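Long-range contacts in EmrA (Aquifex aeolicus, PDB 4TKO), which serves as the periplasmic adaptor of a major facilitator superfamily multidrug efflux pump and probably takes part in carrying xenobiotics across the membrane: residues V15-L20 against L336-G341; Y35-D40 against A231-S236; G45-K50 against D219-A224; A224-V229 against F248-P253. All blocks are in the same frame, centred on the assembly; numbering follows the deposited sequence.

How the contacts relate
An elongated adaptor illustrates how strands far apart in sequence close one compact region. Contact 3 lies where the long helical hairpin joins the β-structure, and contact 1 lies furthest from it, with centres about 23 Å apart. Contacts 2 and 4 fill the interval: their centres are about 11 Å apart, both use strand 228-233, and each is about 12 Å from the centre of contact 3. Contacts 3 and 4 share Ala224 and meet through Phe248, which packs on Leu48, Ala49 and Leu222. Leu20 and Ala17 of contact 1 rest on Val251 of contact 4. A bound magnesium ion is about 12 Å from the side chain of Met340.

Contact 1 (V15-L20 against L336-G341)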
loop_
_atom_site.group_PDB
_atom_site.type_symbol
_atom_site.label_atom_id
_atom_site.label_comp_id
_atom_site.label_asym_id
_atom_site.label_seq_id
_atom_site.Cartn_x
_atom_site.Cartn_y
_atom_site.Cartn_z
ATOM N N VAL A 15 -0.575 48.065 17.527
ATOM C CA VAL A 15 -0.587 46.636 17.801
ATOM C C VAL A 15 0.174 45.913 16.675
ATOM O O VAL A 15 -0.151 46.020 15.477
ATOM C CB VAL A 15 -2.039 46.104 17.946
ATOM C CG1 VAL A 15 -2.055 44.622 18.140
ATOM C CG2 VAL A 15 -2.725 46.768 19.121
ATOM N N LYS A 16 1.208 45.173 17.062
ATOM C CA LYS A 16 2.034 44.470 16.085
ATOM C C LYS A 16 2.136 42.979 16.389
ATOM O O LYS A 16 1.784 42.528 17.478
ATOM C CB LYS A 16 3.431 45.091 16.024
ATOM C CG LYS A 16 3.425 46.578 15.706
ATOM C CD LYS A 16 4.723 47.021 15.048
ATOM C CE LYS A 16 4.868 46.429 13.654
ATOM N NZ LYS A 16 6.113 46.893 12.983
ATOM N N ALA A 17 2.621 42.219 15.411
ATOM C CA ALA A 17 2.753 40.774 15.550
ATOM C C ALA A 17 4.159 40.313 15.182
ATOM O O ALA A 17 4.610 40.504 14.052
ATOM C CB ALA A 17 1.719 40.063 14.688
ATOM N N ASP A 18 4.847 39.705 16.145
ATOM C CA ASP A 18 6.190 39.188 15.914
ATOM C C ASP A 18 6.180 38.016 14.937
ATOM O O ASP A 18 6.764 38.094 13.856
ATOM C CB ASP A 18 6.839 38.763 17.234
ATOM C CG ASP A 18 7.739 39.836 17.814
ATOM O OD1 ASP A 18 8.299 40.630 17.028
ATOM O OD2 ASP A 18 7.889 39.882 19.054
ATOM N N GLU A 19 5.511 36.933 15.319
ATOM C CA GLU A 19 5.511 35.718 14.510
ATOM C C GLU A 19 4.159 35.398 13.883
ATOM O O GLU A 19 3.249 34.924 14.561
ATOM C CB GLU A 19 5.965 34.526 15.351
ATOM C CG GLU A 19 7.401 34.616 15.827
ATOM C CD GLU A 19 8.383 34.737 14.679
ATOM O OE1 GLU A 19 8.086 34.220 13.580
ATOM O OE2 GLU A 19 9.451 35.357 14.872
ATOM N N LEU A 20 4.039 35.647 12.583
ATOM C CA LEU A 20 2.880 35.192 11.827
ATOM C C LEU A 20 3.305 34.107 10.839
ATOM O O LEU A 20 4.495 33.927 10.576
ATOM C CB LEU A 20 2.203 36.358 11.103
ATOM C CG LEU A 20 3.007 37.175 10.090
ATOM C CD1 LEU A 20 3.259 36.391 8.810
ATOM C CD2 LEU A 20 2.276 38.470 9.787
ATOM N N LEU A 336 -7.264 41.002 19.561
ATOM C CA LEU A 336 -6.349 41.948 18.932
ATOM C C LEU A 336 -6.180 41.742 17.410
ATOM O O LEU A 336 -6.191 40.613 16.920
ATOM C CB LEU A 336 -4.990 41.864 19.617
ATOM C CG LEU A 336 -4.969 41.993 21.142
ATOM C CD1 LEU A 336 -3.639 41.518 21.646
ATOM C CD2 LEU A 336 -5.165 43.421 21.581
ATOM N N ARG A 337 -6.033 42.849 16.684
ATOM C CA ARG A 337 -5.748 42.882 15.238
ATOM C C ARG A 337 -4.486 43.737 14.968
ATOM O O ARG A 337 -4.300 44.780 15.599
ATOM C CB ARG A 337 -6.932 43.474 14.459
ATOM C CG ARG A 337 -8.109 42.548 14.095
ATOM C CD ARG A 337 -8.330 41.506 15.144
ATOM N NE ARG A 337 -9.568 40.761 14.938
ATOM C CZ ARG A 337 -9.960 39.743 15.703
ATOM N NH1 ARG A 337 -9.208 39.348 16.722
ATOM N NH2 ARG A 337 -11.102 39.120 15.446
ATOM N N VAL A 338 -3.620 43.325 14.046
ATOM C CA VAL A 338 -2.459 44.158 13.702
ATOM C C VAL A 338 -2.913 45.533 13.226
ATOM O O VAL A 338 -3.801 45.623 12.391
ATOM C CB VAL A 338 -1.575 43.541 12.581
ATOM C CG1 VAL A 338 -0.644 44.588 12.032
ATOM C CG2 VAL A 338 -0.774 42.355 13.090
ATOM N N GLY A 339 -2.323 46.596 13.764
ATOM C CA GLY A 339 -2.637 47.927 13.289
ATOM C C GLY A 339 -3.516 48.767 14.196
ATOM O O GLY A 339 -3.705 49.979 13.980
ATOM N N MET A 340 -4.068 48.131 15.223
ATOM C CA MET A 340 -4.944 48.827 16.154
ATOM C C MET A 340 -4.190 49.907 16.922
ATOM O O MET A 340 -3.049 49.708 17.340
ATOM C CB MET A 340 -5.582 47.836 17.130
ATOM C CG MET A 340 -6.832 47.157 16.596
ATOM S SD MET A 340 -7.598 46.060 17.806
ATOM C CE MET A 340 -6.158 45.484 18.700
ATOM N N GLY A 341 -4.843 51.050 17.108
ATOM C CA GLY A 341 -4.288 52.135 17.893
ATOM C C GLY A 341 -5.082 52.405 19.161
ATOM O O GLY A 341 -6.014 51.681 19.511
#
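Val15 points its side chain into the loop 336-341, and its two methyls do different work. CG1 stands anti to the backbone N (chi1 176°) and meets the carbonyl of Arg337, 3.4 Å from Val15 CG1 to Arg337 O. CG2 packs across the contact on Met340, whose side chain runs beside that of Val15 in the same direction; Val15 CG2 is 3.6 Å from Met340 CB, and the thioether chain, bent at its last torsion, brings Met340 CE to 3.7 Å from the same methyl. Leu280 of strand 275-280 touches Val15, Leu336 and Met340 and extends the apolar group. A second, smaller meeting lies further along: Val338 turns CG2 to the methyl of Ala17, with Ala17 CB and Val338 CG2 3.7 Å apart, while its CG1 lies near the Val15 carbonyl. Lys16 faces the other way, onto Tyr257 and Glu259 of strand 256-263.

The backbone of Val15 is gripped at both ends. Its N-H reaches the carbonyl of Met340 (Val15 N to Met340 O 3.0 Å), and its own oxygen accepts from the amide of Gly339 (Gly339 N to Val15 O 2.8 Å, 163° at the hydrogen). Arg337 turns away, its NH1 bonding the carbonyls of Leu336 and Ser334.

Arg337 to Met340 form a type II β turn with Gly339 at its third position. The arrangement is that of a tight turn leading into strand 342-347, docked by paired backbone bonds on the long strand 7-24 with which that strand forms antiparallel sheet.

Contact 2 (Y35-D40 against A231-S236); sequences YKDLGD and AKRFIS
Asp37 and Arg233 form the salt bridge of this surface contact, and it is made through a single pair of atoms. Arg233 NE donates to Asp37 OD1 at 3.1 Å, almost straight at 170°. The oxygen lies at the edge of the guanidinium, close to its plane, yet the donor approaches from above the carboxylate, and the two flat groups are turned 70° against each other. That twist rules out a two-pronged, coplanar pairing; Arg233 NH2 stays 3.6 Å from Asp37 OD2. The arginine chain bends at its third torsion (76°) to present NE.

Polar bonds within 35-40 shape the acceptor's loop. Asp37 N donates to Asp40 OD2 (2.8 Å), and in return Asp40 N donates to Asp37 O (3.0 Å), the closing bond of a type II β turn from Asp37 to Asp40 where Gly39 takes the positive phi. Gly39 and Asp40 also bond the backbone of Val230, tying the turn to strand 228-233 in the region that corresponds to the family's barrel-sandwich hybrid. That strand carries a classic β bulge, its residues Ala231 and Lys232 set opposite the single residue Ala249.

Van der Waals contacts of aliphatic groups with backbone complete the meeting. Leu38, on the surface, lays its CD1 against the carbonyl end of the Ala231-Lys232 peptide, 3.5 Å from Leu38 CD1 to Ala231 C. The aliphatic part of Arg233 lies against the preceding loop carbonyl, its CD 3.8 Å from Lys36 O, while Lys36 sends its amine to Glu46.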
loop_
_atom_site.group_PDB
_atom_site.type_symbol
_atom_site.label_atom_id
_atom_site.label_comp_id
_atom_site.label_asym_id
_atom_site.label_seq_id
_atom_site.Cartn_x
_atom_site.Cartn_y
_atom_site.Cartn_z
ATOM N N TYR A 35 -13.968 31.259 3.104
ATOM C CA TYR A 35 -14.799 31.128 4.287
ATOM C C TYR A 35 -14.420 32.101 5.399
ATOM O O TYR A 35 -15.197 32.327 6.325
ATOM C CB TYR A 35 -14.718 29.701 4.811
ATOM C CG TYR A 35 -15.155 28.679 3.796
ATOM C CD1 TYR A 35 -16.354 28.823 3.113
ATOM C CD2 TYR A 35 -14.362 27.581 3.499
ATOM C CE1 TYR A 35 -16.754 27.898 2.169
ATOM C CE2 TYR A 35 -14.762 26.646 2.560
ATOM C CZ TYR A 35 -15.958 26.808 1.902
ATOM O OH TYR A 35 -16.355 25.883 0.964
ATOM N N LYS A 36 -13.219 32.659 5.315
ATOM C CA LYS A 36 -12.676 33.496 6.381
ATOM C C LYS A 36 -12.100 34.734 5.741
ATOM O O LYS A 36 -11.739 34.708 4.570
ATOM C CB LYS A 36 -11.600 32.764 7.198
ATOM C CG LYS A 36 -12.143 31.666 8.116
ATOM C CD LYS A 36 -13.410 32.127 8.820
ATOM C CE LYS A 36 -13.641 31.405 10.149
ATOM N NZ LYS A 36 -14.239 30.053 9.999
ATOM N N ASP A 37 -12.039 35.828 6.489
ATOM C CA ASP A 37 -11.537 37.068 5.924
ATOM C C ASP A 37 -10.613 37.707 6.936
ATOM O O ASP A 37 -10.499 37.229 8.068
ATOM C CB ASP A 37 -12.688 38.004 5.542
ATOM C CG ASP A 37 -12.269 39.096 4.544
ATOM O OD1 ASP A 37 -11.054 39.326 4.354
ATOM O OD2 ASP A 37 -13.166 39.738 3.948
ATOM N N LEU A 38 -9.927 38.756 6.495
ATOM C CA LEU A 38 -9.064 39.572 7.342
ATOM C C LEU A 38 -9.756 39.874 8.664
ATOM O O LEU A 38 -10.918 40.264 8.679
ATOM C CB LEU A 38 -8.701 40.872 6.620
ATOM C CG LEU A 38 -7.911 41.931 7.386
ATOM C CD1 LEU A 38 -6.452 41.547 7.486
ATOM C CD2 LEU A 38 -8.058 43.262 6.696
ATOM N N GLY A 39 -9.055 39.667 9.772
ATOM C CA GLY A 39 -9.639 39.891 11.080
ATOM C C GLY A 39 -10.356 38.722 11.754
ATOM O O GLY A 39 -10.642 38.790 12.948
ATOM N N ASP A 40 -10.653 37.647 11.025
ATOM C CA ASP A 40 -11.341 36.522 11.661
ATOM C C ASP A 40 -10.435 35.749 12.602
ATOM O O ASP A 40 -9.256 35.540 12.308
ATOM C CB ASP A 40 -11.922 35.562 10.626
ATOM C CG ASP A 40 -13.123 36.145 9.915
ATOM O OD1 ASP A 40 -13.668 37.135 10.447
ATOM O OD2 ASP A 40 -13.510 35.623 8.835
ATOM N N ALA A 231 -4.442 37.639 9.615
ATOM C CA ALA A 231 -3.712 38.890 9.538
ATOM C C ALA A 231 -3.735 39.489 8.142
ATOM O O ALA A 231 -3.629 40.712 7.999
ATOM C CB ALA A 231 -2.269 38.672 9.994
ATOM N N LYS A 232 -3.850 38.629 7.126
ATOM C CA LYS A 232 -3.907 39.062 5.728
ATOM C C LYS A 232 -4.627 38.021 4.888
ATOM O O LYS A 232 -4.609 36.829 5.203
ATOM C CB LYS A 232 -2.500 39.309 5.159
ATOM C CG LYS A 232 -1.719 40.429 5.853
ATOM C CD LYS A 232 -1.349 41.570 4.895
ATOM C CE LYS A 232 -1.021 42.880 5.647
ATOM N NZ LYS A 232 -2.269 43.663 5.959
ATOM N N ARG A 233 -5.277 38.477 3.825
ATOM C CA ARG A 233 -5.867 37.573 2.848
ATOM C C ARG A 233 -5.413 37.949 1.451
ATOM O O ARG A 233 -5.685 39.043 0.972
ATOM C CB ARG A 233 -7.397 37.588 2.918
ATOM C CG ARG A 233 -8.025 36.838 1.763
ATOM C CD ARG A 233 -9.460 36.453 2.032
ATOM N NE ARG A 233 -10.349 37.603 1.908
ATOM C CZ ARG A 233 -10.813 38.071 0.755
ATOM N NH1 ARG A 233 -10.475 37.483 -0.382
ATOM N NH2 ARG A 233 -11.604 39.136 0.743
ATOM N N PHE A 234 -4.730 37.033 0.781
ATOM C CA PHE A 234 -4.121 37.363 -0.496
ATOM C C PHE A 234 -4.959 36.909 -1.665
ATOM O O PHE A 234 -4.622 37.183 -2.808
ATOM C CB PHE A 234 -2.741 36.731 -0.607
ATOM C CG PHE A 234 -1.788 37.181 0.440
ATOM C CD1 PHE A 234 -1.304 38.476 0.442
ATOM C CD2 PHE A 234 -1.354 36.311 1.422
ATOM C CE1 PHE A 234 -0.413 38.892 1.411
ATOM C CE2 PHE A 234 -0.454 36.721 2.386
ATOM C CZ PHE A 234 0.012 38.008 2.383
ATOM N N ILE A 235 -6.038 36.198 -1.392
ATOM C CA ILE A 235 -6.753 35.547 -2.491
ATOM C C ILE A 235 -8.203 35.965 -2.586
ATOM O O ILE A 235 -8.838 36.336 -1.600
ATOM C CB ILE A 235 -6.708 34.009 -2.378
ATOM C CG1 ILE A 235 -7.279 33.583 -1.026
ATOM C CG2 ILE A 235 -5.295 33.521 -2.538
ATOM C CD1 ILE A 235 -7.549 32.107 -0.876
ATOM N N SER A 236 -8.721 35.889 -3.797
ATOM C CA SER A 236 -10.111 36.182 -4.029
ATOM C C SER A 236 -10.712 35.018 -4.764
ATOM O O SER A 236 -10.017 34.303 -5.493
ATOM C CB SER A 236 -10.282 37.474 -4.843
ATOM O OG SER A 236 -9.914 38.596 -4.074
#

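Contact 3 (G45-K50 against D219-A224)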
loop_
_atom_site.group_PDB
_atom_site.type_symbol
_atom_site.label_atom_id
_atom_site.label_comp_id
_atom_site.label_asym_id
_atom_site.label_seq_id
_atom_site.Cartn_x
_atom_site.Cartn_y
_atom_site.Cartn_z
ATOM N N GLY A 45 -8.181 23.656 12.456
ATOM C CA GLY A 45 -9.011 22.690 11.770
ATOM C C GLY A 45 -10.066 23.320 10.886
ATOM O O GLY A 45 -10.566 22.677 9.971
ATOM N N GLU A 46 -10.414 24.572 11.163
ATOM C CA GLU A 46 -11.408 25.283 10.359
ATOM C C GLU A 46 -10.972 25.418 8.912
ATOM O O GLU A 46 -9.775 25.585 8.623
ATOM C CB GLU A 46 -11.677 26.679 10.927
ATOM C CG GLU A 46 -12.334 26.714 12.295
ATOM C CD GLU A 46 -13.003 28.052 12.588
ATOM O OE1 GLU A 46 -12.730 28.624 13.664
ATOM O OE2 GLU A 46 -13.808 28.530 11.753
ATOM N N ALA A 47 -11.940 25.359 8.001
ATOM C CA ALA A 47 -11.667 25.663 6.598
ATOM C C ALA A 47 -11.604 27.162 6.414
ATOM O O ALA A 47 -12.428 27.896 6.960
ATOM C CB ALA A 47 -12.716 25.075 5.689
ATOM N N LEU A 48 -10.615 27.612 5.653
ATOM C CA LEU A 48 -10.446 29.028 5.386
ATOM C C LEU A 48 -10.866 29.317 3.976
ATOM O O LEU A 48 -11.429 30.374 3.701
ATOM C CB LEU A 48 -8.994 29.456 5.599
ATOM C CG LEU A 48 -8.361 29.003 6.919
ATOM C CD1 LEU A 48 -6.899 29.353 6.948
ATOM C CD2 LEU A 48 -9.064 29.628 8.123
ATOM N N ALA A 49 -10.610 28.367 3.079
ATOM C CA ALA A 49 -10.902 28.564 1.665
ATOM C C ALA A 49 -10.893 27.246 0.925
ATOM O O ALA A 49 -10.477 26.234 1.474
ATOM C CB ALA A 49 -9.915 29.496 1.067
ATOM N N LYS A 50 -11.331 27.248 -0.329
ATOM C CA LYS A 50 -11.491 25.986 -1.032
ATOM C C LYS A 50 -11.236 26.145 -2.520
ATOM O O LYS A 50 -11.599 27.162 -3.111
ATOM C CB LYS A 50 -12.897 25.434 -0.767
ATOM C CG LYS A 50 -13.304 24.256 -1.610
ATOM C CD LYS A 50 -14.771 24.389 -2.020
ATOM C CE LYS A 50 -15.487 23.045 -1.964
ATOM N NZ LYS A 50 -15.714 22.609 -0.552
ATOM N N ASP A 219 -6.578 18.069 -0.284
ATOM C CA ASP A 219 -5.762 19.272 -0.146
ATOM C C ASP A 219 -6.369 20.503 -0.815
ATOM O O ASP A 219 -5.772 21.596 -0.780
ATOM C CB ASP A 219 -4.357 19.044 -0.717
ATOM C CG ASP A 219 -3.499 18.165 0.173
ATOM O OD1 ASP A 219 -3.668 18.231 1.424
ATOM O OD2 ASP A 219 -2.659 17.410 -0.395
ATOM N N THR A 220 -7.535 20.337 -1.431
ATOM C CA THR A 220 -8.170 21.470 -2.089
ATOM C C THR A 220 -8.898 22.314 -1.055
ATOM O O THR A 220 -9.306 23.437 -1.346
ATOM C CB THR A 220 -9.138 21.048 -3.201
ATOM O OG1 THR A 220 -10.112 20.144 -2.674
ATOM C CG2 THR A 220 -8.389 20.381 -4.348
ATOM N N VAL A 221 -9.044 21.793 0.158
ATOM C CA VAL A 221 -9.548 22.634 1.225
ATOM C C VAL A 221 -8.429 23.077 2.150
ATOM O O VAL A 221 -7.797 22.275 2.819
ATOM C CB VAL A 221 -10.641 21.943 2.054
ATOM C CG1 VAL A 221 -11.138 22.896 3.133
ATOM C CG2 VAL A 221 -11.805 21.525 1.165
ATOM N N LEU A 222 -8.192 24.375 2.170
ATOM C CA LEU A 222 -7.227 24.985 3.068
ATOM C C LEU A 222 -7.720 25.055 4.517
ATOM O O LEU A 222 -8.569 25.881 4.840
ATOM C CB LEU A 222 -6.899 26.389 2.558
ATOM C CG LEU A 222 -5.900 27.187 3.379
ATOM C CD1 LEU A 222 -4.644 26.364 3.649
ATOM C CD2 LEU A 222 -5.551 28.454 2.652
ATOM N N ILE A 223 -7.190 24.213 5.399
ATOM C CA ILE A 223 -7.633 24.264 6.791
ATOM C C ILE A 223 -6.549 24.870 7.663
ATOM O O ILE A 223 -5.374 24.831 7.305
ATOM C CB ILE A 223 -8.027 22.873 7.346
ATOM C CG1 ILE A 223 -6.801 22.031 7.661
ATOM C CG2 ILE A 223 -8.934 22.144 6.377
ATOM C CD1 ILE A 223 -7.148 20.715 8.313
ATOM N N ALA A 224 -6.952 25.435 8.802
ATOM C CA ALA A 224 -6.028 26.163 9.671
ATOM C C ALA A 224 -5.199 25.223 10.542
ATOM O O ALA A 224 -5.744 24.345 11.211
ATOM C CB ALA A 224 -6.786 27.148 10.537
#
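Gly45 and Ala224 meet through their peptide groups, the flat groups of this contact. The amide of Gly45 reaches Ala224 O in the plane of its carbonyl, on a lone pair, at 2.8 Å from Gly45 N. Ala224 N approaches Glu46 O in plane, so Ala224 is bonded through both its N-H and its carbonyl. Leu48 N meets Leu222 O almost head-on (2.8 Å), whereas Leu222 N is tilted 30° from the carbonyl plane of Ala49, with Leu222 N and Ala49 O 3.0 Å apart.

Side chains sort to the two faces of this peptide network. Ala47, Lys50, Val221 and Ile223 share one face: Ala47 CB touches Val221 CG1 at 3.7 Å, and CG2 of the same valine meets the aliphatic part of Lys50, Val221 CG2 being 4.2 Å from Lys50 CG. Val221 splits its methyls in this way because CG1 stands anti to the backbone N (chi1 -179°), with CG2 beside it. Ile223 sets its CB against the carbonyls of Gly45 and Glu46. Ala49 and Leu222 face the other way, where Ala247 of strand 246-251 packs on Leu222. Leu48 adds its methyls near the same core, Leu48 CD2 being 4.1 Å from Ala224 CB.

The strands run antiparallel at 158°, with Ala47-Ile223 and Lys50-Val221 as non-hydrogen-bonded pairs. Strand 221-223 follows the last long helix, 202-218, and strand 47-51 precedes the first, 54-68: this is the sheet at the base of the adaptor's α-helical hairpin, consistent with the family's barrel-sandwich hybrid.

Contact 4 (A224-V229 against F248-P253); sequences APFDGV and FALVNP
Leu250 and Phe226 reach for each other across the contact, and the leucine places a methyl over the ring. Leu250 CD2 is 4.1 Å from the centroid of the Phe226 ring and 25° off its normal, a CH-π contact displaced toward the rim. The backbone oxygen of Leu250 lies at the edge, in the ring plane, 3.8 Å from Phe226 CZ. The ring reaches this place because Phe226 CG sits between the backbone N and the carbonyl carbon (chi1 56°), which swings the ring over the strand. The same CD2 also touches the side chains of Ala224 and Pro225, while the leucine's other methyl, Leu250 CD1, lies 3.5 Å from Val229 O.

Beside this packing, Val229 and Val251 form an antiparallel hydrogen-bonded pair: Val229 N donates to Val251 O (3.0 Å) and Val251 N to Val229 O (2.9 Å). The pair joins strands 228-233 and 246-251, an arrangement consistent with the family's barrel-sandwich hybrid, and the two valine side chains cross on one face with Val229 CG2 4.0 Å from Val251 CB. Gly228, before the pair, brings its CA close to the Val251 carbonyl, and the same Gly228 CA packs against Pro253 CD at 3.8 Å.

Further out, side chains flanking the paired strands bond backbone amides: Asp227 OD1 accepts from the N-H of Arg44 and Asn252 OD1 from that of Glu254. Strand 7-24 touches the group, Ser21 on Phe226 and Leu23 on Pro225, while Val42 of strand 41-42 packs on Leu250.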
loop_
_atom_site.group_PDB
_atom_site.type_symbol
_atom_site.label_atom_id
_atom_site.label_comp_id
_atom_site.label_asym_id
_atom_site.label_seq_id
_atom_site.Cartn_x
_atom_site.Cartn_y
_atom_site.Cartn_z
ATOM N N ALA A 224 -6.952 25.435 8.802
ATOM C CA ALA A 224 -6.028 26.163 9.671
ATOM C C ALA A 224 -5.199 25.223 10.542
ATOM O O ALA A 224 -5.744 24.345 11.211
ATOM C CB ALA A 224 -6.786 27.148 10.537
ATOM N N PRO A 225 -3.868 25.408 10.523
ATOM C CA PRO A 225 -2.877 24.571 11.219
ATOM C C PRO A 225 -2.809 24.828 12.720
ATOM O O PRO A 225 -2.303 23.996 13.476
ATOM C CB PRO A 225 -1.562 24.965 10.555
ATOM C CG PRO A 225 -1.778 26.402 10.139
ATOM C CD PRO A 225 -3.232 26.484 9.737
ATOM N N PHE A 226 -3.302 25.982 13.147
ATOM C CA PHE A 226 -3.333 26.295 14.562
ATOM C C PHE A 226 -4.409 27.349 14.814
ATOM O O PHE A 226 -4.962 27.904 13.860
ATOM C CB PHE A 226 -1.942 26.753 15.045
ATOM C CG PHE A 226 -1.368 27.911 14.284
ATOM C CD1 PHE A 226 -1.758 29.219 14.576
ATOM C CD2 PHE A 226 -0.425 27.706 13.285
ATOM C CE1 PHE A 226 -1.222 30.309 13.883
ATOM C CE2 PHE A 226 0.119 28.780 12.579
ATOM C CZ PHE A 226 -0.276 30.085 12.881
ATOM N N ASP A 227 -4.738 27.597 16.083
ATOM C CA ASP A 227 -5.645 28.694 16.450
ATOM C C ASP A 227 -4.942 30.009 16.184
ATOM O O ASP A 227 -3.754 30.133 16.465
ATOM C CB ASP A 227 -6.059 28.615 17.927
ATOM C CG ASP A 227 -6.641 27.260 18.307
ATOM O OD1 ASP A 227 -7.761 26.952 17.847
ATOM O OD2 ASP A 227 -5.986 26.516 19.077
ATOM N N GLY A 228 -5.658 30.998 15.664
ATOM C CA GLY A 228 -5.028 32.266 15.343
ATOM C C GLY A 228 -5.976 33.244 14.680
ATOM O O GLY A 228 -7.164 32.934 14.510
ATOM N N VAL A 229 -5.476 34.428 14.322
ATOM C CA VAL A 229 -6.341 35.397 13.664
ATOM C C VAL A 229 -5.797 35.719 12.278
ATOM O O VAL A 229 -4.578 35.765 12.068
ATOM C CB VAL A 229 -6.499 36.702 14.501
ATOM C CG1 VAL A 229 -6.689 36.344 15.961
ATOM C CG2 VAL A 229 -5.296 37.564 14.377
ATOM N N PHE A 248 -3.333 33.094 3.055
ATOM C CA PHE A 248 -3.559 33.934 4.231
ATOM C C PHE A 248 -2.301 34.060 5.055
ATOM O O PHE A 248 -1.350 33.280 4.905
ATOM C CB PHE A 248 -4.665 33.384 5.145
ATOM C CG PHE A 248 -5.964 33.116 4.447
ATOM C CD1 PHE A 248 -6.130 31.973 3.678
ATOM C CD2 PHE A 248 -7.022 33.993 4.575
ATOM C CE1 PHE A 248 -7.324 31.729 3.039
ATOM C CE2 PHE A 248 -8.221 33.754 3.936
ATOM C CZ PHE A 248 -8.377 32.620 3.174
ATOM N N ALA A 249 -2.312 35.041 5.949
ATOM C CA ALA A 249 -1.366 35.072 7.050
ATOM C C ALA A 249 -2.112 34.843 8.377
ATOM O O ALA A 249 -3.134 35.466 8.634
ATOM C CB ALA A 249 -0.630 36.371 7.064
ATOM N N LEU A 250 -1.606 33.931 9.197
ATOM C CA LEU A 250 -2.235 33.629 10.471
ATOM C C LEU A 250 -1.330 34.031 11.612
ATOM O O LEU A 250 -0.147 33.707 11.614
ATOM C CB LEU A 250 -2.560 32.151 10.585
ATOM C CG LEU A 250 -3.792 31.849 11.429
ATOM C CD1 LEU A 250 -4.992 32.553 10.848
ATOM C CD2 LEU A 250 -4.025 30.359 11.474
ATOM N N VAL A 251 -1.896 34.742 12.580
ATOM C CA VAL A 251 -1.140 35.216 13.721
ATOM C C VAL A 251 -1.482 34.395 14.955
ATOM O O VAL A 251 -2.651 34.182 15.284
ATOM C CB VAL A 251 -1.420 36.708 13.993
ATOM C CG1 VAL A 251 -0.806 37.159 15.338
ATOM C CG2 VAL A 251 -0.898 37.544 12.845
ATOM N N ASN A 252 -0.446 33.916 15.619
ATOM C CA ASN A 252 -0.615 33.253 16.886
ATOM C C ASN A 252 -0.835 34.336 17.923
ATOM O O ASN A 252 0.010 35.198 18.128
ATOM C CB ASN A 252 0.610 32.396 17.197
ATOM C CG ASN A 252 0.714 32.025 18.659
ATOM O OD1 ASN A 252 -0.246 32.139 19.424
ATOM N ND2 ASN A 252 1.891 31.569 19.056
ATOM N N PRO A 253 -1.987 34.306 18.575
ATOM C CA PRO A 253 -2.368 35.422 19.447
ATOM C C PRO A 253 -1.333 35.725 20.536
ATOM O O PRO A 253 -1.222 36.871 20.968
ATOM C CB PRO A 253 -3.688 34.949 20.051
ATOM C CG PRO A 253 -4.238 34.003 19.038
ATOM C CD PRO A 253 -3.048 33.298 18.451
#